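Local atomic coordinates of antistasin (Haementeria officinalis, PDB entry 1SKZ), a protein that inhibits blood coagulation factor Xa, a serine protease, through a small, highly disulfide-bonded fold, and also binds heparin. Residues 72-75 with 76-79; 12-15 with 16-19. One frame throughout, in Å; residues are numbered along the deposited sequence.

Contact 1 of 2, residues 72-75 with 76-79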
loop_
_atom_site.group_PDB
_atom_site.type_symbol
_atom_site.label_atom_id
_atom_site.label_comp_id
_atom_site.label_asym_id
_atom_site.label_seq_id
_atom_site.Cartn_x
_atom_site.Cartn_y
_atom_site.Cartn_z
ATOM N N MET A 72 2.372 5.018 -24.330
ATOM C CA MET A 72 2.547 6.275 -23.624
ATOM C C MET A 72 2.905 6.017 -22.168
ATOM O O MET A 72 2.686 4.910 -21.637
ATOM C CB MET A 72 1.263 7.110 -23.691
ATOM C CG MET A 72 0.076 6.443 -23.034
ATOM S SD MET A 72 -1.420 7.328 -23.346
ATOM C CE MET A 72 -1.246 8.629 -22.219
ATOM N N CYS A 73 3.320 7.094 -21.508
ATOM C CA CYS A 73 3.760 7.048 -20.128
ATOM C C CYS A 73 2.651 6.573 -19.203
ATOM O O CYS A 73 1.484 6.968 -19.343
ATOM C CB CYS A 73 4.201 8.443 -19.687
ATOM S SG CYS A 73 5.675 9.020 -20.567
ATOM N N SER A 74 3.045 5.834 -18.182
ATOM C CA SER A 74 2.178 5.623 -17.024
ATOM C C SER A 74 2.598 6.628 -15.987
ATOM O O SER A 74 3.776 6.671 -15.622
ATOM C CB SER A 74 2.359 4.204 -16.457
ATOM O OG SER A 74 1.676 4.107 -15.222
ATOM N N ARG A 75 1.634 7.370 -15.457
ATOM C CA ARG A 75 1.870 8.277 -14.350
ATOM C C ARG A 75 2.176 7.512 -13.071
ATOM O O ARG A 75 2.578 8.124 -12.071
ATOM C CB ARG A 75 0.642 9.163 -14.095
ATOM C CG ARG A 75 0.403 10.330 -15.098
ATOM C CD ARG A 75 -1.098 10.655 -15.138
ATOM N NE ARG A 75 -1.550 11.313 -16.372
ATOM C CZ ARG A 75 -1.620 10.742 -17.583
ATOM N NH1 ARG A 75 -1.260 9.465 -17.775
ATOM N NH2 ARG A 75 -1.978 11.484 -18.629
ATOM N N LEU A 76 1.814 6.227 -13.028
ATOM C CA LEU A 76 2.163 5.405 -11.889
ATOM C C LEU A 76 3.650 5.060 -11.894
ATOM O O LEU A 76 4.324 5.100 -10.858
ATOM C CB LEU A 76 1.324 4.122 -11.876
ATOM C CG LEU A 76 1.408 3.305 -10.565
ATOM C CD1 LEU A 76 0.908 4.141 -9.378
ATOM C CD2 LEU A 76 0.578 2.007 -10.720
ATOM N N THR A 77 4.154 4.629 -13.042
ATOM C CA THR A 77 5.516 4.106 -13.112
ATOM C C THR A 77 6.525 5.074 -13.766
ATOM O O THR A 77 7.704 4.752 -13.838
ATOM C CB THR A 77 5.562 2.800 -13.907
ATOM O OG1 THR A 77 5.192 3.066 -15.268
ATOM C CG2 THR A 77 4.589 1.736 -13.298
ATOM N N ASN A 78 6.005 6.105 -14.442
ATOM C CA ASN A 78 6.797 6.989 -15.321
ATOM C C ASN A 78 7.611 6.211 -16.350
ATOM O O ASN A 78 8.704 6.633 -16.746
ATOM C CB ASN A 78 7.730 7.895 -14.502
ATOM C CG ASN A 78 7.029 9.126 -13.985
ATOM O OD1 ASN A 78 5.910 9.438 -14.377
ATOM N ND2 ASN A 78 7.682 9.839 -13.092
ATOM N N LYS A 79 7.060 5.091 -16.809
ATOM C CA LYS A 79 7.638 4.349 -17.932
ATOM C C LYS A 79 6.561 4.253 -18.989
ATOM O O LYS A 79 5.394 4.536 -18.712
ATOM C CB LYS A 79 8.078 2.935 -17.509
ATOM C CG LYS A 79 9.158 2.947 -16.478
ATOM C CD LYS A 79 9.547 1.535 -16.052
ATOM C CE LYS A 79 10.967 1.549 -15.443
ATOM N NZ LYS A 79 11.379 0.232 -14.811
HETATM O O HOH W 1 3.821 10.581 -12.633
#
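Ser74 OG sits within the turn where three groups meet: the N-H groups of Leu76 and Thr77 both reach it, and it also bonds to Leu101 O. Both hydrogen bonds from the backbone are weak, 3.1 Å from Leu76 N to Ser74 OG and 3.3 Å from Thr77 N to the same oxygen. The hydroxyl is brought there by a chi1 of 171°, which sets it opposite the backbone N and turns it toward the N-H groups of the next two residues. Ser74 O takes weak bonds as well, from Asn78 N at 2.6 Å and from Thr77 N. The chain closes with a straighter link, Ser74 N to Lys79 O at 2.7 Å, with an N-H...O angle of 163°. The same Lys79 O also receives a CA-H...O contact from Cys73. Thr77 OG1 accepts from Lys79 N at 3.2 Å in an ST turn, bonds to Asp81 OD2, and packs against Ser74 CB at 3.3 Å. A valine here would probably leave Lys79 N and Asp81 without this partner and let the end of the turn shift. One water donates to both Arg75 O and Asn78 OD1, while Asn78 ND2 bonds to Lys59 O. The loop is thus held by many modest polar bonds shared between backbone and side chains, with the buried Ser74 hydroxyl satisfied from both its own turn and Leu101.

Contact 2 of 2, residues 12-15 with 16-19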
loop_
_atom_site.group_PDB
_atom_site.type_symbol
_atom_site.label_atom_id
_atom_site.label_comp_id
_atom_site.label_asym_id
_atom_site.label_seq_id
_atom_site.Cartn_x
_atom_site.Cartn_y
_atom_site.Cartn_z
ATOM N N GLY A 12 -0.566 20.423 -3.806
ATOM C CA GLY A 12 -0.839 19.705 -2.573
ATOM C C GLY A 12 -2.328 19.633 -2.294
ATOM O O GLY A 12 -3.153 20.054 -3.102
ATOM N N CYS A 13 -2.679 19.089 -1.143
ATOM C CA CYS A 13 -4.078 18.774 -0.870
ATOM C C CYS A 13 -4.581 19.310 0.465
ATOM O O CYS A 13 -3.865 19.271 1.481
ATOM C CB CYS A 13 -4.311 17.256 -0.933
ATOM S SG CYS A 13 -4.108 16.592 -2.614
ATOM N N PRO A 14 -5.877 19.656 0.507
ATOM C CA PRO A 14 -6.565 19.997 1.757
ATOM C C PRO A 14 -6.315 18.899 2.755
ATOM O O PRO A 14 -6.181 17.744 2.349
ATOM C CB PRO A 14 -8.037 20.035 1.358
ATOM C CG PRO A 14 -8.027 20.265 -0.145
ATOM C CD PRO A 14 -6.783 19.628 -0.657
ATOM N N GLU A 15 -6.342 19.232 4.045
ATOM C CA GLU A 15 -6.330 18.217 5.111
ATOM C C GLU A 15 -7.387 17.126 4.932
ATOM O O GLU A 15 -8.567 17.399 4.655
ATOM C CB GLU A 15 -6.548 18.852 6.482
ATOM C CG GLU A 15 -5.318 19.447 7.096
ATOM C CD GLU A 15 -5.641 20.682 7.936
ATOM O OE1 GLU A 15 -6.496 20.569 8.856
ATOM O OE2 GLU A 15 -5.054 21.761 7.658
ATOM N N GLY A 16 -6.958 15.892 5.164
ATOM C CA GLY A 16 -7.856 14.767 5.063
ATOM C C GLY A 16 -7.812 14.190 3.671
ATOM O O GLY A 16 -8.571 13.263 3.361
ATOM N N SER A 17 -7.030 14.793 2.779
ATOM C CA SER A 17 -6.882 14.192 1.461
ATOM C C SER A 17 -5.473 14.339 0.932
ATOM O O SER A 17 -4.688 15.117 1.455
ATOM C CB SER A 17 -7.904 14.764 0.455
ATOM O OG SER A 17 -7.571 16.077 0.073
ATOM N N ALA A 18 -5.109 13.433 0.036
ATOM C CA ALA A 18 -3.772 13.415 -0.533
ATOM C C ALA A 18 -3.845 13.268 -2.044
ATOM O O ALA A 18 -4.902 12.923 -2.618
ATOM C CB ALA A 18 -2.939 12.286 0.082
ATOM N N CYS A 19 -2.733 13.584 -2.688
ATOM C CA CYS A 19 -2.677 13.609 -4.137
ATOM C C CYS A 19 -2.645 12.233 -4.814
ATOM O O CYS A 19 -1.855 11.353 -4.430
ATOM C CB CYS A 19 -1.473 14.422 -4.554
ATOM S SG CYS A 19 -1.554 14.848 -6.303
#
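The flat Ala18-Cys19 peptide carries Cys13 SG over one of its faces, the sulfur standing 3.4 Å from Ala18 C and 3.3 Å from Cys19 N. A second flat group, the carbonyl of Pro14, takes two donors of the same residue, both displaced to the same side of its plane. Ser17 N and Ser17 OG each lie 3.1 Å from Pro14 O, tilted 25° and 27° from the carbonyl plane, so a single oxygen takes both the backbone and the hydroxyl proton of Ser17. The hydroxyl can do this because chi1 of 73° tucks OG between its own backbone N and carbonyl carbon, back over the turn; there it also meets Pro14 CD at 3.7 Å. Cys13 CB lies against Ser17 O at 3.2 Å, and Cys13 SG also touches Cys19 CB at 3.9 Å. Both sulfurs are in disulfides, Cys13 with Cys26 and Cys19 with Cys8, and Cys26 also packs against Pro14 and Ser17. Gly16 turns the chain with a positive phi, a backbone shape at which a CB would run into Glu15 O. Beyond the turn, Ala18 pairs through its backbone with Cys28. Pro14 to Ser17 form a type II beta turn, with Glu15 and Gly16 at its corners, set between two disulfide cysteines in the cystine-rich N-terminal part of this antistasin-family inhibitor.

Overall arrangement
Contacts 1 and 2 lie on opposite sides of the chain's centre, their own centres about 22 Å apart and their nearest atoms about 9 Å apart, and they share no element. Contact 1 sits partly buried in the loop between strands 71-72 and 82-83, with buried Ser74 and Leu76; contact 2 is a surface turn after helix 8-11. Each contains disulfide cysteines, one in contact 1 (Cys73) and two in contact 2 (Cys13 and Cys19); the pairs Cys62-Cys73 and Cys8-Cys19 are equally spaced along the sequence. Residues 72-79 rely on a spread of mostly weak polar bonds and a water, whereas 12-19 concentrate two donors on one carbonyl and lay a disulfide sulfur on a neighbouring peptide.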